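PDB 5IL6: polyketide synthase/nonribosomal peptide synthetase hybrid RzxB from Pseudomonas fluorescens, which probably removes water from carrier-bound beta-hydroxyacyl intermediates in rhizoxin assembly, the dehydration step carried out by its dehydratase domain. Local coordinates for residues A[98-102]-A[113-118]; A[13-17]-A[58-63]. All coordinates share one frame; numbering follows the deposited sequence.

Interaction 1. Residues A[98-102]-A[113-118]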
loop_
_atom_site.group_PDB
_atom_site.type_symbol
_atom_site.label_atom_id
_atom_site.label_comp_id
_atom_site.label_asym_id
_atom_site.label_seq_id
_atom_site.Cartn_x
_atom_site.Cartn_y
_atom_site.Cartn_z
ATOM N N GLU A 98 9.725 3.595 -16.606
ATOM C CA GLU A 98 8.628 2.787 -17.126
ATOM C C GLU A 98 8.399 1.578 -16.228
ATOM O O GLU A 98 9.321 0.791 -15.984
ATOM C CB GLU A 98 8.927 2.343 -18.557
ATOM C CG GLU A 98 8.988 3.489 -19.553
ATOM C CD GLU A 98 9.289 3.023 -20.968
ATOM O OE1 GLU A 98 9.962 1.985 -21.128
ATOM O OE2 GLU A 98 8.857 3.701 -21.922
ATOM N N LEU A 99 7.164 1.431 -15.752
ATOM C CA LEU A 99 6.753 0.312 -14.916
ATOM C C LEU A 99 5.575 -0.381 -15.586
ATOM O O LEU A 99 4.536 0.245 -15.823
ATOM C CB LEU A 99 6.377 0.794 -13.511
ATOM C CG LEU A 99 6.289 -0.238 -12.384
ATOM C CD1 LEU A 99 7.585 -1.010 -12.230
ATOM C CD2 LEU A 99 5.954 0.464 -11.087
ATOM N N PHE A 100 5.736 -1.665 -15.884
ATOM C CA PHE A 100 4.730 -2.451 -16.580
ATOM C C PHE A 100 3.932 -3.298 -15.598
ATOM O O PHE A 100 4.453 -3.748 -14.577
ATOM C CB PHE A 100 5.386 -3.362 -17.616
ATOM C CG PHE A 100 6.088 -2.621 -18.714
ATOM C CD1 PHE A 100 7.389 -2.179 -18.546
ATOM C CD2 PHE A 100 5.451 -2.371 -19.916
ATOM C CE1 PHE A 100 8.041 -1.496 -19.553
ATOM C CE2 PHE A 100 6.099 -1.690 -20.928
ATOM C CZ PHE A 100 7.394 -1.252 -20.746
ATOM N N LEU A 101 2.657 -3.512 -15.919
ATOM C CA LEU A 101 1.793 -4.414 -15.163
ATOM C C LEU A 101 1.150 -5.387 -16.138
ATOM O O LEU A 101 0.463 -4.965 -17.074
ATOM C CB LEU A 101 0.719 -3.650 -14.384
ATOM C CG LEU A 101 -0.171 -4.482 -13.447
ATOM C CD1 LEU A 101 -0.666 -3.618 -12.298
ATOM C CD2 LEU A 101 -1.364 -5.107 -14.169
ATOM N N GLU A 102 1.374 -6.680 -15.920
ATOM C CA GLU A 102 0.786 -7.731 -16.741
ATOM C C GLU A 102 -0.349 -8.398 -15.981
ATOM O O GLU A 102 -0.194 -8.745 -14.806
ATOM C CB GLU A 102 1.832 -8.771 -17.140
ATOM C CG GLU A 102 2.618 -8.406 -18.384
ATOM C CD GLU A 102 3.707 -9.417 -18.709
ATOM O OE1 GLU A 102 3.678 -10.531 -18.147
ATOM O OE2 GLU A 102 4.589 -9.096 -19.531
ATOM N N ILE A 113 -1.193 -11.192 -11.496
ATOM C CA ILE A 113 -0.583 -9.904 -11.802
ATOM C C ILE A 113 0.919 -9.973 -11.566
ATOM O O ILE A 113 1.382 -10.564 -10.583
ATOM C CB ILE A 113 -1.198 -8.770 -10.958
ATOM C CG1 ILE A 113 -2.697 -8.665 -11.233
ATOM C CG2 ILE A 113 -0.494 -7.448 -11.254
ATOM C CD1 ILE A 113 -3.546 -9.398 -10.217
ATOM N N GLY A 114 1.668 -9.354 -12.461
ATOM C CA GLY A 114 3.080 -9.093 -12.231
ATOM C C GLY A 114 3.414 -7.673 -12.623
ATOM O O GLY A 114 2.945 -7.171 -13.643
ATOM N N ILE A 115 4.223 -7.022 -11.792
ATOM C CA ILE A 115 4.687 -5.659 -12.032
ATOM C C ILE A 115 6.200 -5.706 -12.168
ATOM O O ILE A 115 6.887 -6.241 -11.291
ATOM C CB ILE A 115 4.268 -4.704 -10.898
ATOM C CG1 ILE A 115 2.742 -4.667 -10.772
ATOM C CG2 ILE A 115 4.827 -3.299 -11.141
ATOM C CD1 ILE A 115 2.231 -3.861 -9.589
ATOM N N TYR A 116 6.721 -5.143 -13.257
ATOM C CA TYR A 116 8.138 -5.294 -13.558
ATOM C C TYR A 116 8.644 -4.098 -14.352
ATOM O O TYR A 116 7.873 -3.287 -14.871
ATOM C CB TYR A 116 8.393 -6.591 -14.326
ATOM C CG TYR A 116 7.620 -6.666 -15.615
ATOM C CD1 TYR A 116 8.132 -6.117 -16.780
ATOM C CD2 TYR A 116 6.372 -7.269 -15.665
ATOM C CE1 TYR A 116 7.431 -6.174 -17.964
ATOM C CE2 TYR A 116 5.658 -7.330 -16.847
ATOM C CZ TYR A 116 6.195 -6.779 -17.994
ATOM O OH TYR A 116 5.511 -6.825 -19.182
ATOM N N ALA A 117 9.970 -4.019 -14.450
ATOM C CA ALA A 117 10.665 -2.961 -15.170
ATOM C C ALA A 117 12.002 -3.517 -15.635
ATOM O O ALA A 117 12.448 -4.570 -15.173
ATOM C CB ALA A 117 10.877 -1.720 -14.295
ATOM N N TYR A 118 12.635 -2.815 -16.572
ATOM C CA TYR A 118 13.884 -3.283 -17.155
ATOM C C TYR A 118 15.067 -2.525 -16.560
ATOM O O TYR A 118 14.985 -1.320 -16.312
ATOM C CB TYR A 118 13.855 -3.106 -18.672
ATOM C CG TYR A 118 12.907 -4.071 -19.342
ATOM C CD1 TYR A 118 13.285 -5.379 -19.608
ATOM C CD2 TYR A 118 11.621 -3.678 -19.684
ATOM C CE1 TYR A 118 12.412 -6.265 -20.209
ATOM C CE2 TYR A 118 10.743 -4.552 -20.285
ATOM C CZ TYR A 118 11.141 -5.845 -20.545
ATOM O OH TYR A 118 10.266 -6.720 -21.145
HETATM O O HOH W 1 11.217 -0.394 -17.578
#
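I113 opens the pairing on the face that also carries L99, L101 and I115, its CG2 lying 3.7 Å from L101 CG. G114 forms an antiparallel hydrogen-bonded pair with E102: E102 N reaches G114 O at 2.8 Å, and G114 N returns a bond to E102 O. I115, in a non-hydrogen-bonded pair with L101, splits its branches: CG1 lies 3.9 Å from L101 CD1, and CG2 3.6 Å from L99 CG. Y116 pairs with F100 through two backbone bonds, and its side chain turns to the other face. A chi1 of 58° sets CG between backbone N and carbonyl carbon and leans the ring over the partner strand, where F100 CB makes a CH-pi contact over one face, displaced toward the rim, 3.8 Å from the Y116 ring centroid. The F100 and Y116 rings lie near parallel but barely overlap. Y116 OH donates to E102 OE2 at 2.5 Å, a shortness to be read with caution, with carboxylate and ring planes 76° apart. A117 CB packs on E98 O at 3.4 Å, and a water links Y118 N to E98 O. This hairpin is flanked by strands 27-32 and 124-135, with helix 53-67 against L99, L101 and I113, consistent with the hot-dog fold.

Interaction 2. Residues A[13-17]-A[58-63]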
loop_
_atom_site.group_PDB
_atom_site.type_symbol
_atom_site.label_atom_id
_atom_site.label_comp_id
_atom_site.label_asym_id
_atom_site.label_seq_id
_atom_site.Cartn_x
_atom_site.Cartn_y
_atom_site.Cartn_z
ATOM N N LEU A 13 -5.386 6.514 -17.769
ATOM C CA LEU A 13 -6.504 5.707 -17.292
ATOM C C LEU A 13 -6.729 5.918 -15.806
ATOM O O LEU A 13 -7.857 5.781 -15.319
ATOM C CB LEU A 13 -6.241 4.224 -17.551
ATOM C CG LEU A 13 -5.832 3.825 -18.963
ATOM C CD1 LEU A 13 -5.510 2.338 -18.982
ATOM C CD2 LEU A 13 -6.902 4.173 -19.973
ATOM N N HIS A 14 -5.669 6.257 -15.087
ATOM C CA HIS A 14 -5.621 6.317 -13.638
ATOM C C HIS A 14 -4.320 7.023 -13.284
ATOM O O HIS A 14 -3.329 6.864 -14.007
ATOM C CB HIS A 14 -5.681 4.908 -13.044
ATOM C CG HIS A 14 -5.800 4.877 -11.553
ATOM N ND1 HIS A 14 -4.706 4.960 -10.720
ATOM C CD2 HIS A 14 -6.879 4.753 -10.746
ATOM C CE1 HIS A 14 -5.107 4.896 -9.463
ATOM N NE2 HIS A 14 -6.420 4.769 -9.451
ATOM N N PRO A 15 -4.271 7.816 -12.212
ATOM C CA PRO A 15 -3.013 8.515 -11.892
ATOM C C PRO A 15 -1.806 7.597 -11.784
ATOM O O PRO A 15 -0.678 8.043 -12.038
ATOM C CB PRO A 15 -3.324 9.198 -10.555
ATOM C CG PRO A 15 -4.800 9.358 -10.534
ATOM C CD PRO A 15 -5.381 8.232 -11.337
ATOM N N LEU A 16 -2.001 6.330 -11.418
ATOM C CA LEU A 16 -0.909 5.375 -11.286
ATOM C C LEU A 16 -0.929 4.287 -12.350
ATOM O O LEU A 16 -0.082 3.385 -12.311
ATOM C CB LEU A 16 -0.942 4.716 -9.901
ATOM C CG LEU A 16 -0.567 5.571 -8.688
ATOM C CD1 LEU A 16 -0.661 4.730 -7.422
ATOM C CD2 LEU A 16 0.822 6.173 -8.830
ATOM N N LEU A 17 -1.861 4.345 -13.299
ATOM C CA LEU A 17 -1.953 3.361 -14.382
ATOM C C LEU A 17 -2.214 4.179 -15.644
ATOM O O LEU A 17 -3.360 4.493 -15.971
ATOM C CB LEU A 17 -3.048 2.334 -14.121
ATOM C CG LEU A 17 -2.983 1.070 -14.976
ATOM C CD1 LEU A 17 -1.942 0.119 -14.410
ATOM C CD2 LEU A 17 -4.344 0.403 -15.050
ATOM N N VAL A 58 -2.329 -0.047 -5.273
ATOM C CA VAL A 58 -3.283 0.813 -5.968
ATOM C C VAL A 58 -3.231 0.558 -7.468
ATOM O O VAL A 58 -4.258 0.580 -8.154
ATOM C CB VAL A 58 -3.005 2.290 -5.632
ATOM C CG1 VAL A 58 -3.862 3.214 -6.492
ATOM C CG2 VAL A 58 -3.252 2.550 -4.152
ATOM N N MET A 59 -2.034 0.323 -8.001
ATOM C CA MET A 59 -1.908 0.044 -9.426
ATOM C C MET A 59 -2.632 -1.242 -9.799
ATOM O O MET A 59 -3.275 -1.319 -10.852
ATOM C CB MET A 59 -0.433 -0.031 -9.797
ATOM C CG MET A 59 -0.151 -0.168 -11.287
ATOM S SD MET A 59 1.615 -0.230 -11.665
ATOM C CE MET A 59 2.268 0.946 -10.482
ATOM N N ILE A 60 -2.538 -2.265 -8.950
ATOM C CA ILE A 60 -3.264 -3.505 -9.200
ATOM C C ILE A 60 -4.764 -3.254 -9.161
ATOM O O ILE A 60 -5.514 -3.748 -10.012
ATOM C CB ILE A 60 -2.846 -4.582 -8.181
ATOM C CG1 ILE A 60 -1.365 -4.925 -8.363
ATOM C CG2 ILE A 60 -3.709 -5.834 -8.336
ATOM C CD1 ILE A 60 -0.798 -5.830 -7.286
ATOM N N GLN A 61 -5.224 -2.481 -8.174
ATOM C CA GLN A 61 -6.646 -2.173 -8.074
ATOM C C GLN A 61 -7.133 -1.414 -9.304
ATOM O O GLN A 61 -8.204 -1.712 -9.844
ATOM C CB GLN A 61 -6.915 -1.371 -6.800
ATOM C CG GLN A 61 -6.661 -2.156 -5.518
ATOM C CD GLN A 61 -6.632 -1.281 -4.279
ATOM O OE1 GLN A 61 -6.438 -0.068 -4.363
ATOM N NE2 GLN A 61 -6.828 -1.895 -3.118
ATOM N N ALA A 62 -6.357 -0.431 -9.764
ATOM C CA ALA A 62 -6.737 0.316 -10.958
ATOM C C ALA A 62 -6.757 -0.584 -12.188
ATOM O O ALA A 62 -7.670 -0.500 -13.015
ATOM C CB ALA A 62 -5.780 1.488 -11.168
ATOM N N ALA A 63 -5.748 -1.448 -12.329
ATOM C CA ALA A 63 -5.675 -2.317 -13.499
ATOM C C ALA A 63 -6.844 -3.290 -13.526
ATOM O O ALA A 63 -7.463 -3.500 -14.576
ATOM C CB ALA A 63 -4.348 -3.077 -13.505
#
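A62 meets the imidazole of H14 face-on: its CB stands 3.5 Å from the H14 ring centroid and 13° off the ring normal, the geometry of a CH-pi contact over the ring centre. One helical turn earlier, V58 CG1 comes obliquely to the same ring, 3.6 Å from H14 CE1, and also touches L16 CD1 at 3.7 Å, so this one methyl bridges two residues of the turn. L17 reaches further across the helix surface and divides its ends. Its CD1 rests on M59 CG at 3.6 Å, while its CD2 approaches the backbone, 3.4 Å from A63 CA, a closeness consistent with the small side chains of A62 and A63 there. No hydrogen bond crosses between the segments; apolar contacts and the CH-pi contact hold them together. In hot-dog terms, the helix 53-67 is consistent with the central helix wrapped by the sheet, and 13-17 is a loop laid along it. A type I turn from H14 to L17, closed by L17 N to H14 O at 3.0 Å, presents the three side chains together. The H14 ring is fixed further by its own turn: with CG anti to the backbone N (chi1 -173°), ND1 accepts from L16 N at 3.1 Å and a nearly straight 167°, though L16 N sits somewhat off the ring plane, while P15 CD covers the face opposite A62. Further out, the F200 ring meets H14 nearly perpendicularly, L16 O is hydrogen-bonded to S31 OG, and Y29 of strand 27-32 touches both L17 and A63.

Overall arrangement
From the N terminus, the chain first passes through the turn at 13-17, runs through the strand 27-32, and reaches helix 53-67, where interaction 2 closes a loop of 40 intervening residues. Only later does interaction 1 close the hairpin of strands 98-105 and 110-118, with 10 residues between segments 98-102 and 113-118. The two loops are thus in series, neither nested nor crossing. They meet in space, with centres about 12 Å apart: L101 CD1 lies 3.6 Å from M59 CG, and L101 CD2 3.7 Å from A63 CB. The helix segment 58-63 therefore touches the N-terminal turn and the hairpin, and Y29 of strand 27-32 touches L101 of interaction 1 and L17 and A63 of interaction 2.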